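Local atomic coordinates of S-adenosylmethionine-dependent methyltransferase (Clostridium acetobutylicum, PDB entry 1Y8C), a protein that probably transfers the methyl group of S-adenosylmethionine to an acceptor substrate, as a member of a Rossmann-type family of methyltransferases. Residues A[210-215]-A[238-243]; A[146-151]-A[198-203]; A[30-33]-A[37-40]. All blocks are in the same frame, centred on the assembly; numbering follows the deposited sequence.

Interaction 1: A[210-215]-A[238-243]; sequences KYLKHG and ITYLVK
Leu212 of helix 205-214 and Val242 of strand 237-244 bring the two backbones closest, with Leu212 CA 8.7 Å from Val242 CA, a helix-on-sheet spacing bridged by side chains alone. The sheet is the seven-stranded one of the Rossmann-like methyltransferase fold, strand order 3-2-1-4-5-7-6, in which 237-244 is the antiparallel strand between 136-143 and 217-224. Leu212 carries the contact with a single methyl. Its chi2 of 179° stretches CD1 away from CA, so that this carbon travels farthest toward the sheet. There CD1 stands 3.9 Å from Val242 CG1 and also approaches the ring of Tyr240 obliquely. Val242 and Tyr240, two residues apart on the strand, present their side chains on the same sheet face, and Leu212 reaches both as well as Ile219 of the neighbouring edge strand. The Tyr240 ring lies nearly parallel to that of Phe140, their planes about 10° apart, while Tyr240 OH hydrogen-bonds Glu209 OE2 and ties the ring's polar end back to the same helix. All three touching residues are buried, and the ring carbon nearest the leucine is Tyr240 CD2, 4.1 Å from Leu212 CD1.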
ATOM      1  N   LYS A 210       3.727 -14.972 -11.734  1.00 70.26           N
ATOM      2  CA  LYS A 210       4.942 -15.783 -11.774  1.00 70.43           C
ATOM      3  C   LYS A 210       5.789 -15.532 -10.517  1.00 68.78           C
ATOM      4  O   LYS A 210       6.174 -16.472  -9.828  1.00 67.76           O
ATOM      5  CB  LYS A 210       5.755 -15.466 -13.037  1.00 72.24           C
ATOM      6  CG  LYS A 210       6.893 -16.456 -13.298  1.00 76.57           C
ATOM      7  CD  LYS A 210       7.633 -16.197 -14.619  1.00 79.32           C
ATOM      8  CE  LYS A 210       8.595 -15.011 -14.539  1.00 82.03           C
ATOM      9  NZ  LYS A 210       9.767 -15.253 -13.631  1.00 84.35           N
ATOM     10  N   TYR A 211       6.059 -14.262 -10.220  1.00 67.78           N
ATOM     11  CA  TYR A 211       6.845 -13.894  -9.048  1.00 67.43           C
ATOM     12  C   TYR A 211       6.203 -14.377  -7.755  1.00 67.19           C
ATOM     13  O   TYR A 211       6.896 -14.671  -6.785  1.00 65.38           O
ATOM     14  CB  TYR A 211       7.034 -12.378  -8.997  1.00 69.53           C
ATOM     15  CG  TYR A 211       7.780 -11.810 -10.186  1.00 73.33           C
ATOM     16  CD1 TYR A 211       7.723 -10.445 -10.485  1.00 73.32           C
ATOM     17  CD2 TYR A 211       8.557 -12.633 -11.006  1.00 74.85           C
ATOM     18  CE1 TYR A 211       8.420  -9.919 -11.574  1.00 76.19           C
ATOM     19  CE2 TYR A 211       9.258 -12.116 -12.093  1.00 76.71           C
ATOM     20  CZ  TYR A 211       9.189 -10.758 -12.373  1.00 76.79           C
ATOM     21  OH  TYR A 211       9.914 -10.245 -13.431  1.00 77.07           O
ATOM     22  N   LEU A 212       4.879 -14.451  -7.731  1.00 67.84           N
ATOM     23  CA  LEU A 212       4.191 -14.925  -6.542  1.00 68.58           C
ATOM     24  C   LEU A 212       4.529 -16.387  -6.331  1.00 71.07           C
ATOM     25  O   LEU A 212       4.970 -16.774  -5.253  1.00 71.14           O
ATOM     26  CB  LEU A 212       2.679 -14.779  -6.689  1.00 67.69           C
ATOM     27  CG  LEU A 212       2.067 -13.439  -6.296  1.00 66.47           C
ATOM     28  CD1 LEU A 212       0.572 -13.495  -6.527  1.00 66.39           C
ATOM     29  CD2 LEU A 212       2.369 -13.137  -4.841  1.00 65.45           C
ATOM     30  N   LYS A 213       4.317 -17.193  -7.368  1.00 73.99           N
ATOM     31  CA  LYS A 213       4.597 -18.623  -7.306  1.00 77.11           C
ATOM     32  C   LYS A 213       6.027 -18.855  -6.836  1.00 78.32           C
ATOM     33  O   LYS A 213       6.308 -19.786  -6.083  1.00 79.26           O
ATOM     34  CB  LYS A 213       4.398 -19.261  -8.684  1.00 78.94           C
ATOM     35  CG  LYS A 213       2.936 -19.475  -9.081  1.00 81.22           C
ATOM     36  CD  LYS A 213       2.320 -20.646  -8.319  1.00 82.54           C
ATOM     37  CE  LYS A 213       0.999 -21.095  -8.930  1.00 81.75           C
ATOM     38  NZ  LYS A 213       0.563 -22.401  -8.359  1.00 81.60           N
ATOM     39  N   HIS A 214       6.929 -17.998  -7.289  1.00 79.06           N
ATOM     40  CA  HIS A 214       8.324 -18.095  -6.914  1.00 80.96           C
ATOM     41  C   HIS A 214       8.431 -18.000  -5.389  1.00 81.13           C
ATOM     42  O   HIS A 214       9.310 -18.609  -4.779  1.00 82.20           O
ATOM     43  CB  HIS A 214       9.101 -16.965  -7.599  1.00 83.80           C
ATOM     44  CG  HIS A 214      10.568 -16.963  -7.306  1.00 87.04           C
ATOM     45  ND1 HIS A 214      11.087 -16.560  -6.092  1.00 88.66           N
ATOM     46  CD2 HIS A 214      11.630 -17.305  -8.073  1.00 87.81           C
ATOM     47  CE1 HIS A 214      12.404 -16.652  -6.126  1.00 89.15           C
ATOM     48  NE2 HIS A 214      12.760 -17.102  -7.319  1.00 89.02           N
ATOM     49  N   GLY A 215       7.524 -17.237  -4.783  1.00 80.53           N
ATOM     50  CA  GLY A 215       7.523 -17.078  -3.340  1.00 78.74           C
ATOM     51  C   GLY A 215       6.686 -18.143  -2.655  1.00 78.02           C
ATOM     52  O   GLY A 215       6.295 -17.994  -1.494  1.00 78.15           O
ATOM     53  N   ILE A 238      -5.401  -3.399  -8.894  1.00 46.43           N
ATOM     54  CA  ILE A 238      -5.659  -4.801  -8.670  1.00 46.87           C
ATOM     55  C   ILE A 238      -5.365  -5.253  -7.247  1.00 49.24           C
ATOM     56  O   ILE A 238      -4.278  -5.013  -6.716  1.00 50.51           O
ATOM     57  CB  ILE A 238      -4.841  -5.655  -9.662  1.00 46.97           C
ATOM     58  CG1 ILE A 238      -5.282  -5.321 -11.095  1.00 47.64           C
ATOM     59  CG2 ILE A 238      -5.007  -7.126  -9.332  1.00 43.49           C
ATOM     60  CD1 ILE A 238      -4.453  -5.940 -12.209  1.00 46.06           C
ATOM     61  N   THR A 239      -6.342  -5.897  -6.617  1.00 52.39           N
ATOM     62  CA  THR A 239      -6.126  -6.385  -5.264  1.00 53.11           C
ATOM     63  C   THR A 239      -5.954  -7.892  -5.252  1.00 53.46           C
ATOM     64  O   THR A 239      -6.859  -8.628  -5.620  1.00 55.79           O
ATOM     65  CB  THR A 239      -7.279  -6.018  -4.332  1.00 53.44           C
ATOM     66  OG1 THR A 239      -7.336  -4.590  -4.167  1.00 55.35           O
ATOM     67  CG2 THR A 239      -7.064  -6.674  -2.968  1.00 53.93           C
ATOM     68  N   TYR A 240      -4.772  -8.339  -4.849  1.00 53.98           N
ATOM     69  CA  TYR A 240      -4.475  -9.759  -4.770  1.00 52.27           C
ATOM     70  C   TYR A 240      -4.689 -10.283  -3.353  1.00 53.81           C
ATOM     71  O   TYR A 240      -4.455  -9.586  -2.357  1.00 53.82           O
ATOM     72  CB  TYR A 240      -3.025 -10.048  -5.145  1.00 51.62           C
ATOM     73  CG  TYR A 240      -2.721 -10.061  -6.625  1.00 50.50           C
ATOM     74  CD1 TYR A 240      -2.335  -8.895  -7.292  1.00 50.01           C
ATOM     75  CD2 TYR A 240      -2.780 -11.250  -7.352  1.00 50.69           C
ATOM     76  CE1 TYR A 240      -2.007  -8.908  -8.642  1.00 47.87           C
ATOM     77  CE2 TYR A 240      -2.456 -11.280  -8.706  1.00 52.10           C
ATOM     78  CZ  TYR A 240      -2.068 -10.102  -9.342  1.00 51.39           C
ATOM     79  OH  TYR A 240      -1.727 -10.147 -10.673  1.00 56.08           O
ATOM     80  N   LEU A 241      -5.128 -11.531  -3.283  1.00 55.62           N
ATOM     81  CA  LEU A 241      -5.356 -12.206  -2.020  1.00 56.42           C
ATOM     82  C   LEU A 241      -4.663 -13.561  -2.131  1.00 56.28           C
ATOM     83  O   LEU A 241      -5.080 -14.414  -2.908  1.00 52.56           O
ATOM     84  CB  LEU A 241      -6.844 -12.396  -1.805  1.00 58.95           C
ATOM     85  CG  LEU A 241      -7.187 -12.317  -0.326  1.00 63.51           C
ATOM     86  CD1 LEU A 241      -8.364 -11.365  -0.148  1.00 64.70           C
ATOM     87  CD2 LEU A 241      -7.484 -13.706   0.226  1.00 62.63           C
ATOM     88  N   VAL A 242      -3.600 -13.754  -1.352  1.00 58.77           N
ATOM     89  CA  VAL A 242      -2.846 -14.997  -1.403  1.00 59.80           C
ATOM     90  C   VAL A 242      -2.613 -15.636  -0.036  1.00 61.78           C
ATOM     91  O   VAL A 242      -2.877 -15.029   1.009  1.00 62.07           O
ATOM     92  CB  VAL A 242      -1.478 -14.770  -2.090  1.00 58.03           C
ATOM     93  CG1 VAL A 242      -1.655 -13.867  -3.301  1.00 54.26           C
ATOM     94  CG2 VAL A 242      -0.488 -14.168  -1.104  1.00 55.99           C
ATOM     95  N   LYS A 243      -2.113 -16.871  -0.068  1.00 64.44           N
ATOM     96  CA  LYS A 243      -1.809 -17.632   1.141  1.00 65.63           C
ATOM     97  C   LYS A 243      -0.627 -18.560   0.886  1.00 65.96           C
ATOM     98  O   LYS A 243      -0.177 -18.707  -0.253  1.00 64.58           O
ATOM     99  CB  LYS A 243      -3.011 -18.472   1.591  1.00 66.25           C
ATOM    100  CG  LYS A 243      -3.473 -19.507   0.591  1.00 68.94           C
ATOM    101  CD  LYS A 243      -4.180 -20.670   1.276  1.00 72.61           C
ATOM    102  CE  LYS A 243      -5.353 -20.217   2.157  1.00 75.83           C
ATOM    103  NZ  LYS A 243      -4.981 -19.907   3.581  1.00 76.44           N
TER

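Interaction 2: A[146-151]-A[198-203]; sequences YKLSQV and HEERAY
Glu200 OE1 takes a hydrogen bond from Asn143 ND2 and has Leu148 CD2 beside it at 3.9 Å. Asn143 lies just before helix 145-152, so this carboxylate oxygen is linked by a polar bond to the helix's approach and by packing to the helix itself. Glu200 runs extended beyond CG and crosses the Leu148 side chain at about a right angle. The other leucine branch works farther along the chain: CD1 lies 3.5 Å from Arg201 O and 3.8 Å from Ala202 CB, where strand 191-201 gives way to loop. Leu148 is thus forked over the strand's end, one methyl for Glu200 and one for Arg201 and Ala202. Leu148 CA is only 6.0 Å from Ala202 CA, and Ala202 CB lies against Leu148 CB as well as CD1. The strand is an edge of the four-stranded antiparallel sheet appended to the Rossmann-like domain, and the helix follows core strand 136-143, so the contact lies at the junction of the two sheets. Arg201 O itself accepts a hydrogen bond from Asn113 ND2. The hold between the segments is therefore one of shape and packing, while Asn143 and Asn113 satisfy the two oxygens that the leucine methyls lie against.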
ATOM      1  N   TYR A 146      -1.882  -0.892 -17.044  1.00 52.92           N
ATOM      2  CA  TYR A 146      -2.564   0.064 -17.896  1.00 53.86           C
ATOM      3  C   TYR A 146      -2.612   1.436 -17.261  1.00 54.37           C
ATOM      4  O   TYR A 146      -2.485   2.448 -17.944  1.00 55.25           O
ATOM      5  CB  TYR A 146      -3.981  -0.414 -18.177  1.00 55.08           C
ATOM      6  CG  TYR A 146      -4.755   0.480 -19.113  1.00 57.35           C
ATOM      7  CD1 TYR A 146      -4.531   0.448 -20.496  1.00 56.58           C
ATOM      8  CD2 TYR A 146      -5.725   1.355 -18.618  1.00 56.88           C
ATOM      9  CE1 TYR A 146      -5.267   1.264 -21.358  1.00 56.95           C
ATOM     10  CE2 TYR A 146      -6.457   2.174 -19.466  1.00 56.47           C
ATOM     11  CZ  TYR A 146      -6.230   2.122 -20.825  1.00 56.73           C
ATOM     12  OH  TYR A 146      -6.990   2.911 -21.646  1.00 55.53           O
ATOM     13  N   LYS A 147      -2.794   1.462 -15.947  1.00 55.03           N
ATOM     14  CA  LYS A 147      -2.881   2.709 -15.204  1.00 56.55           C
ATOM     15  C   LYS A 147      -1.576   3.504 -15.274  1.00 57.23           C
ATOM     16  O   LYS A 147      -1.587   4.709 -15.524  1.00 57.50           O
ATOM     17  CB  LYS A 147      -3.238   2.396 -13.755  1.00 56.20           C
ATOM     18  CG  LYS A 147      -3.873   3.526 -12.996  1.00 58.41           C
ATOM     19  CD  LYS A 147      -2.841   4.386 -12.320  1.00 61.84           C
ATOM     20  CE  LYS A 147      -3.502   5.291 -11.297  1.00 64.43           C
ATOM     21  NZ  LYS A 147      -4.571   6.116 -11.928  1.00 67.70           N
ATOM     22  N   LEU A 148      -0.447   2.834 -15.074  1.00 56.49           N
ATOM     23  CA  LEU A 148       0.824   3.532 -15.105  1.00 54.73           C
ATOM     24  C   LEU A 148       1.297   3.865 -16.516  1.00 56.73           C
ATOM     25  O   LEU A 148       1.844   4.948 -16.758  1.00 55.16           O
ATOM     26  CB  LEU A 148       1.887   2.699 -14.399  1.00 52.85           C
ATOM     27  CG  LEU A 148       1.527   2.251 -12.986  1.00 52.48           C
ATOM     28  CD1 LEU A 148       2.631   1.347 -12.463  1.00 48.89           C
ATOM     29  CD2 LEU A 148       1.327   3.468 -12.074  1.00 51.00           C
ATOM     30  N   SER A 149       1.086   2.941 -17.449  1.00 57.31           N
ATOM     31  CA  SER A 149       1.536   3.144 -18.826  1.00 60.11           C
ATOM     32  C   SER A 149       0.642   4.067 -19.667  1.00 62.10           C
ATOM     33  O   SER A 149       1.153   4.861 -20.460  1.00 63.34           O
ATOM     34  CB  SER A 149       1.674   1.798 -19.534  1.00 59.12           C
ATOM     35  OG  SER A 149       0.410   1.183 -19.695  1.00 58.98           O
ATOM     36  N   GLN A 150      -0.676   3.974 -19.496  1.00 61.26           N
ATOM     37  CA  GLN A 150      -1.589   4.804 -20.267  1.00 61.82           C
ATOM     38  C   GLN A 150      -2.164   5.969 -19.475  1.00 62.28           C
ATOM     39  O   GLN A 150      -1.817   7.119 -19.717  1.00 65.07           O
ATOM     40  CB  GLN A 150      -2.738   3.960 -20.811  1.00 62.79           C
ATOM     41  CG  GLN A 150      -2.302   2.769 -21.631  1.00 65.77           C
ATOM     42  CD  GLN A 150      -1.354   3.161 -22.732  1.00 68.70           C
ATOM     43  OE1 GLN A 150      -1.413   4.278 -23.240  1.00 72.21           O
ATOM     44  NE2 GLN A 150      -0.475   2.244 -23.116  1.00 70.91           N
ATOM     45  N   VAL A 151      -3.047   5.669 -18.528  1.00 61.84           N
ATOM     46  CA  VAL A 151      -3.694   6.697 -17.725  1.00 59.54           C
ATOM     47  C   VAL A 151      -2.715   7.708 -17.123  1.00 60.43           C
ATOM     48  O   VAL A 151      -3.051   8.885 -16.974  1.00 61.71           O
ATOM     49  CB  VAL A 151      -4.543   6.061 -16.616  1.00 59.09           C
ATOM     50  CG1 VAL A 151      -5.429   7.111 -15.980  1.00 57.34           C
ATOM     51  CG2 VAL A 151      -5.382   4.929 -17.197  1.00 54.72           C
ATOM     52  N   HIS A 198       8.438  10.045  -6.726  1.00 68.72           N
ATOM     53  CA  HIS A 198       8.379   8.601  -6.563  1.00 68.90           C
ATOM     54  C   HIS A 198       8.545   7.896  -7.908  1.00 67.27           C
ATOM     55  O   HIS A 198       8.328   8.485  -8.966  1.00 65.52           O
ATOM     56  CB  HIS A 198       7.046   8.203  -5.917  1.00 70.11           C
ATOM     57  CG  HIS A 198       6.768   8.905  -4.624  1.00 74.48           C
ATOM     58  ND1 HIS A 198       5.533   9.435  -4.314  1.00 76.70           N
ATOM     59  CD2 HIS A 198       7.567   9.170  -3.563  1.00 76.19           C
ATOM     60  CE1 HIS A 198       5.583   9.997  -3.120  1.00 77.64           C
ATOM     61  NE2 HIS A 198       6.805   9.851  -2.641  1.00 78.27           N
ATOM     62  N   GLU A 199       8.923   6.626  -7.849  1.00 65.46           N
ATOM     63  CA  GLU A 199       9.124   5.825  -9.039  1.00 63.24           C
ATOM     64  C   GLU A 199       8.397   4.505  -8.840  1.00 61.93           C
ATOM     65  O   GLU A 199       8.611   3.826  -7.837  1.00 62.36           O
ATOM     66  CB  GLU A 199      10.611   5.593  -9.210  1.00 64.60           C
ATOM     67  CG  GLU A 199      11.072   5.303 -10.607  1.00 67.87           C
ATOM     68  CD  GLU A 199      12.563   5.571 -10.745  1.00 69.81           C
ATOM     69  OE1 GLU A 199      13.349   4.945  -9.994  1.00 69.60           O
ATOM     70  OE2 GLU A 199      12.946   6.406 -11.596  1.00 69.94           O
ATOM     71  N   GLU A 200       7.519   4.155  -9.778  1.00 59.93           N
ATOM     72  CA  GLU A 200       6.762   2.900  -9.696  1.00 60.64           C
ATOM     73  C   GLU A 200       6.952   2.077 -10.977  1.00 59.81           C
ATOM     74  O   GLU A 200       7.008   2.627 -12.078  1.00 60.62           O
ATOM     75  CB  GLU A 200       5.258   3.178  -9.475  1.00 59.43           C
ATOM     76  CG  GLU A 200       4.860   3.444  -8.010  1.00 61.60           C
ATOM     77  CD  GLU A 200       3.336   3.492  -7.773  1.00 63.77           C
ATOM     78  OE1 GLU A 200       2.579   2.790  -8.491  1.00 62.72           O
ATOM     79  OE2 GLU A 200       2.901   4.210  -6.841  1.00 62.54           O
ATOM     80  N   ARG A 201       7.076   0.762 -10.838  1.00 59.27           N
ATOM     81  CA  ARG A 201       7.239  -0.072 -12.014  1.00 56.62           C
ATOM     82  C   ARG A 201       5.897  -0.630 -12.426  1.00 55.75           C
ATOM     83  O   ARG A 201       5.070  -0.982 -11.582  1.00 54.14           O
ATOM     84  CB  ARG A 201       8.201  -1.237 -11.773  1.00 59.18           C
ATOM     85  CG  ARG A 201       8.862  -1.665 -13.071  1.00 63.69           C
ATOM     86  CD  ARG A 201       8.974  -3.159 -13.252  1.00 65.49           C
ATOM     87  NE  ARG A 201      10.293  -3.662 -12.873  1.00 69.18           N
ATOM     88  CZ  ARG A 201      10.892  -4.699 -13.460  1.00 71.07           C
ATOM     89  NH1 ARG A 201      10.290  -5.336 -14.458  1.00 70.32           N
ATOM     90  NH2 ARG A 201      12.090  -5.109 -13.050  1.00 71.90           N
ATOM     91  N   ALA A 202       5.678  -0.716 -13.730  1.00 54.19           N
ATOM     92  CA  ALA A 202       4.425  -1.239 -14.226  1.00 53.22           C
ATOM     93  C   ALA A 202       4.562  -2.734 -14.457  1.00 53.98           C
ATOM     94  O   ALA A 202       5.066  -3.170 -15.489  1.00 53.84           O
ATOM     95  CB  ALA A 202       4.040  -0.529 -15.510  1.00 53.32           C
ATOM     96  N   TYR A 203       4.107  -3.514 -13.482  1.00 55.67           N
ATOM     97  CA  TYR A 203       4.167  -4.967 -13.556  1.00 57.13           C
ATOM     98  C   TYR A 203       2.918  -5.559 -14.201  1.00 58.89           C
ATOM     99  O   TYR A 203       1.799  -5.120 -13.927  1.00 60.20           O
ATOM    100  CB  TYR A 203       4.324  -5.563 -12.155  1.00 54.27           C
ATOM    101  CG  TYR A 203       5.688  -5.387 -11.537  1.00 55.92           C
ATOM    102  CD1 TYR A 203       5.859  -4.627 -10.376  1.00 54.95           C
ATOM    103  CD2 TYR A 203       6.808  -6.013 -12.088  1.00 53.95           C
ATOM    104  CE1 TYR A 203       7.111  -4.499  -9.784  1.00 54.42           C
ATOM    105  CE2 TYR A 203       8.061  -5.896 -11.499  1.00 53.22           C
ATOM    106  CZ  TYR A 203       8.207  -5.139 -10.351  1.00 55.84           C
ATOM    107  OH  TYR A 203       9.450  -5.022  -9.769  1.00 56.91           O
TER

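Interaction 3: A[30-33]-A[37-40]; sequences KCVE and VFDD
The C-terminal part of helix 20-32 and the loop entering strand 40-44 fold back on each other through Cys31, Val32 and the ring of Phe38. The ring meets the helix with its far end: CZ lies 3.7 Å from Cys31 CB, and CE2 of the same ring is 4.0 Å from that carbon, an oblique approach. Val32 comes to the ring differently. Its CG2 sits at the edge, near the ring plane, 4.1 Å from Phe38 CZ, so the two helix residues share one corner of the phenyl group. In Cys31 CB points toward the ring from the backbone, and chi1 of -73° sets SG beside the backbone N, so that the methylene and not the sulfur makes the closest contact. Phe38 is the centre of an inverse gamma turn, closed by Asp39 N donating to Val37 O at 2.8 Å. This tight turn kinks the chain just before strand 40-44, the first strand in chain order, lying in the middle of the five parallel strands of the Rossmann-like sheet; in this family the opposite, C-terminal end of that strand leads to the cofactor-binding loop. Phe59 meets the Phe38 ring with planes inclined at about 50°. Beyond the turn, the carboxylate of Asp40 is held by two salt bridges, OD2 to Lys133 and OD1 to Arg100, and its backbone N bonds to Asp103 OD2, so the strand entrance is tied down by charge while the ring reaches back to the helix. On the helix side Lys30 NZ forms a salt bridge with Glu33 OE2 at 2.8 Å, meeting the oxygen on its syn side and 33° out of the carboxylate plane. Glu29 OE1 also lies close to Glu33 OE2, and the lysine would be expected to ease that pairing of like charges.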
ATOM      1  N   LYS A  30     -12.995 -10.626   3.685  1.00 64.17           N
ATOM      2  CA  LYS A  30     -12.236 -11.708   3.088  1.00 63.57           C
ATOM      3  C   LYS A  30     -11.564 -12.570   4.156  1.00 62.09           C
ATOM      4  O   LYS A  30     -11.412 -13.778   3.985  1.00 59.80           O
ATOM      5  CB  LYS A  30     -11.232 -11.122   2.094  1.00 63.59           C
ATOM      6  CG  LYS A  30     -11.926 -10.671   0.813  1.00 64.45           C
ATOM      7  CD  LYS A  30     -12.419 -11.897   0.049  1.00 67.02           C
ATOM      8  CE  LYS A  30     -13.435 -11.565  -1.038  1.00 68.07           C
ATOM      9  NZ  LYS A  30     -14.755 -11.165  -0.462  1.00 69.83           N
ATOM     10  N   CYS A  31     -11.191 -11.952   5.269  1.00 62.06           N
ATOM     11  CA  CYS A  31     -10.569 -12.682   6.369  1.00 64.01           C
ATOM     12  C   CYS A  31     -11.564 -13.670   6.948  1.00 63.80           C
ATOM     13  O   CYS A  31     -11.217 -14.817   7.242  1.00 65.10           O
ATOM     14  CB  CYS A  31     -10.132 -11.721   7.466  1.00 64.19           C
ATOM     15  SG  CYS A  31      -8.692 -10.757   7.020  1.00 67.13           S
ATOM     16  N   VAL A  32     -12.802 -13.207   7.114  1.00 63.49           N
ATOM     17  CA  VAL A  32     -13.870 -14.035   7.642  1.00 60.95           C
ATOM     18  C   VAL A  32     -14.183 -15.179   6.682  1.00 61.43           C
ATOM     19  O   VAL A  32     -14.388 -16.304   7.110  1.00 61.32           O
ATOM     20  CB  VAL A  32     -15.138 -13.202   7.896  1.00 60.17           C
ATOM     21  CG1 VAL A  32     -16.301 -14.116   8.219  1.00 57.43           C
ATOM     22  CG2 VAL A  32     -14.898 -12.239   9.037  1.00 57.13           C
ATOM     23  N   GLU A  33     -14.204 -14.901   5.385  1.00 61.67           N
ATOM     24  CA  GLU A  33     -14.485 -15.952   4.421  1.00 64.27           C
ATOM     25  C   GLU A  33     -13.381 -17.002   4.423  1.00 64.75           C
ATOM     26  O   GLU A  33     -13.527 -18.061   3.815  1.00 65.96           O
ATOM     27  CB  GLU A  33     -14.611 -15.379   3.012  1.00 65.50           C
ATOM     28  CG  GLU A  33     -15.819 -14.482   2.776  1.00 69.74           C
ATOM     29  CD  GLU A  33     -15.756 -13.782   1.420  1.00 72.80           C
ATOM     30  OE1 GLU A  33     -15.201 -14.387   0.461  1.00 71.90           O
ATOM     31  OE2 GLU A  33     -16.270 -12.637   1.316  1.00 72.52           O
ATOM     32  N   VAL A  37      -8.154 -16.553  12.058  1.00 64.03           N
ATOM     33  CA  VAL A  37      -8.148 -16.345  13.494  1.00 63.38           C
ATOM     34  C   VAL A  37      -7.483 -14.997  13.692  1.00 63.00           C
ATOM     35  O   VAL A  37      -6.310 -14.827  13.366  1.00 64.24           O
ATOM     36  CB  VAL A  37      -7.335 -17.413  14.204  1.00 63.35           C
ATOM     37  CG1 VAL A  37      -7.362 -17.152  15.688  1.00 63.28           C
ATOM     38  CG2 VAL A  37      -7.892 -18.796  13.881  1.00 62.80           C
ATOM     39  N   PHE A  38      -8.231 -14.040  14.225  1.00 62.09           N
ATOM     40  CA  PHE A  38      -7.703 -12.694  14.409  1.00 61.16           C
ATOM     41  C   PHE A  38      -6.698 -12.492  15.544  1.00 61.34           C
ATOM     42  O   PHE A  38      -6.879 -11.632  16.404  1.00 62.04           O
ATOM     43  CB  PHE A  38      -8.865 -11.700  14.539  1.00 59.14           C
ATOM     44  CG  PHE A  38      -9.754 -11.649  13.316  1.00 60.11           C
ATOM     45  CD1 PHE A  38     -10.631 -12.694  13.031  1.00 59.58           C
ATOM     46  CD2 PHE A  38      -9.679 -10.582  12.425  1.00 60.42           C
ATOM     47  CE1 PHE A  38     -11.416 -12.680  11.885  1.00 59.31           C
ATOM     48  CE2 PHE A  38     -10.461 -10.559  11.274  1.00 59.10           C
ATOM     49  CZ  PHE A  38     -11.330 -11.611  11.004  1.00 59.03           C
ATOM     50  N   ASP A  39      -5.615 -13.259  15.519  1.00 60.43           N
ATOM     51  CA  ASP A  39      -4.595 -13.119  16.537  1.00 60.33           C
ATOM     52  C   ASP A  39      -3.504 -12.129  16.181  1.00 59.69           C
ATOM     53  O   ASP A  39      -3.285 -11.162  16.911  1.00 60.72           O
ATOM     54  CB  ASP A  39      -3.960 -14.466  16.855  1.00 62.00           C
ATOM     55  CG  ASP A  39      -4.854 -15.331  17.710  1.00 67.01           C
ATOM     56  OD1 ASP A  39      -5.480 -14.783  18.646  1.00 67.66           O
ATOM     57  OD2 ASP A  39      -4.928 -16.557  17.463  1.00 69.66           O
ATOM     58  N   ASP A  40      -2.823 -12.359  15.060  1.00 58.26           N
ATOM     59  CA  ASP A  40      -1.721 -11.491  14.668  1.00 55.84           C
ATOM     60  C   ASP A  40      -1.821 -10.837  13.296  1.00 54.47           C
ATOM     61  O   ASP A  40      -2.012 -11.495  12.267  1.00 53.32           O
ATOM     62  CB  ASP A  40      -0.417 -12.272  14.805  1.00 56.02           C
ATOM     63  CG  ASP A  40      -0.177 -12.720  16.227  1.00 59.59           C
ATOM     64  OD1 ASP A  40       0.094 -11.847  17.090  1.00 60.22           O
ATOM     65  OD2 ASP A  40      -0.282 -13.940  16.498  1.00 58.85           O
TER

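Overall arrangement
Interactions 1 and 2 are buried, whereas interaction 3 is partly exposed and lies farther from the chain's centre. Interaction 1 is purely apolar, a helix laid on the central sheet. Interaction 2, at the junction with the antiparallel sheet, sets a leucine among polar atoms; interaction 3 is a phenylalanine ring packed on the end of the helix that precedes it. Strand 191-201 and helix 205-214 follow each other in the chain, and Tyr203 CE2 packs 4.0 Å from Tyr211 CE1, joining interactions 2 and 1. Elsewhere, Leu241 CD1 lies 3.6 Å from Lys30 CB, linking interaction 1 to interaction 3. Interactions 2 and 3 do not touch, their centres about 31 Å apart.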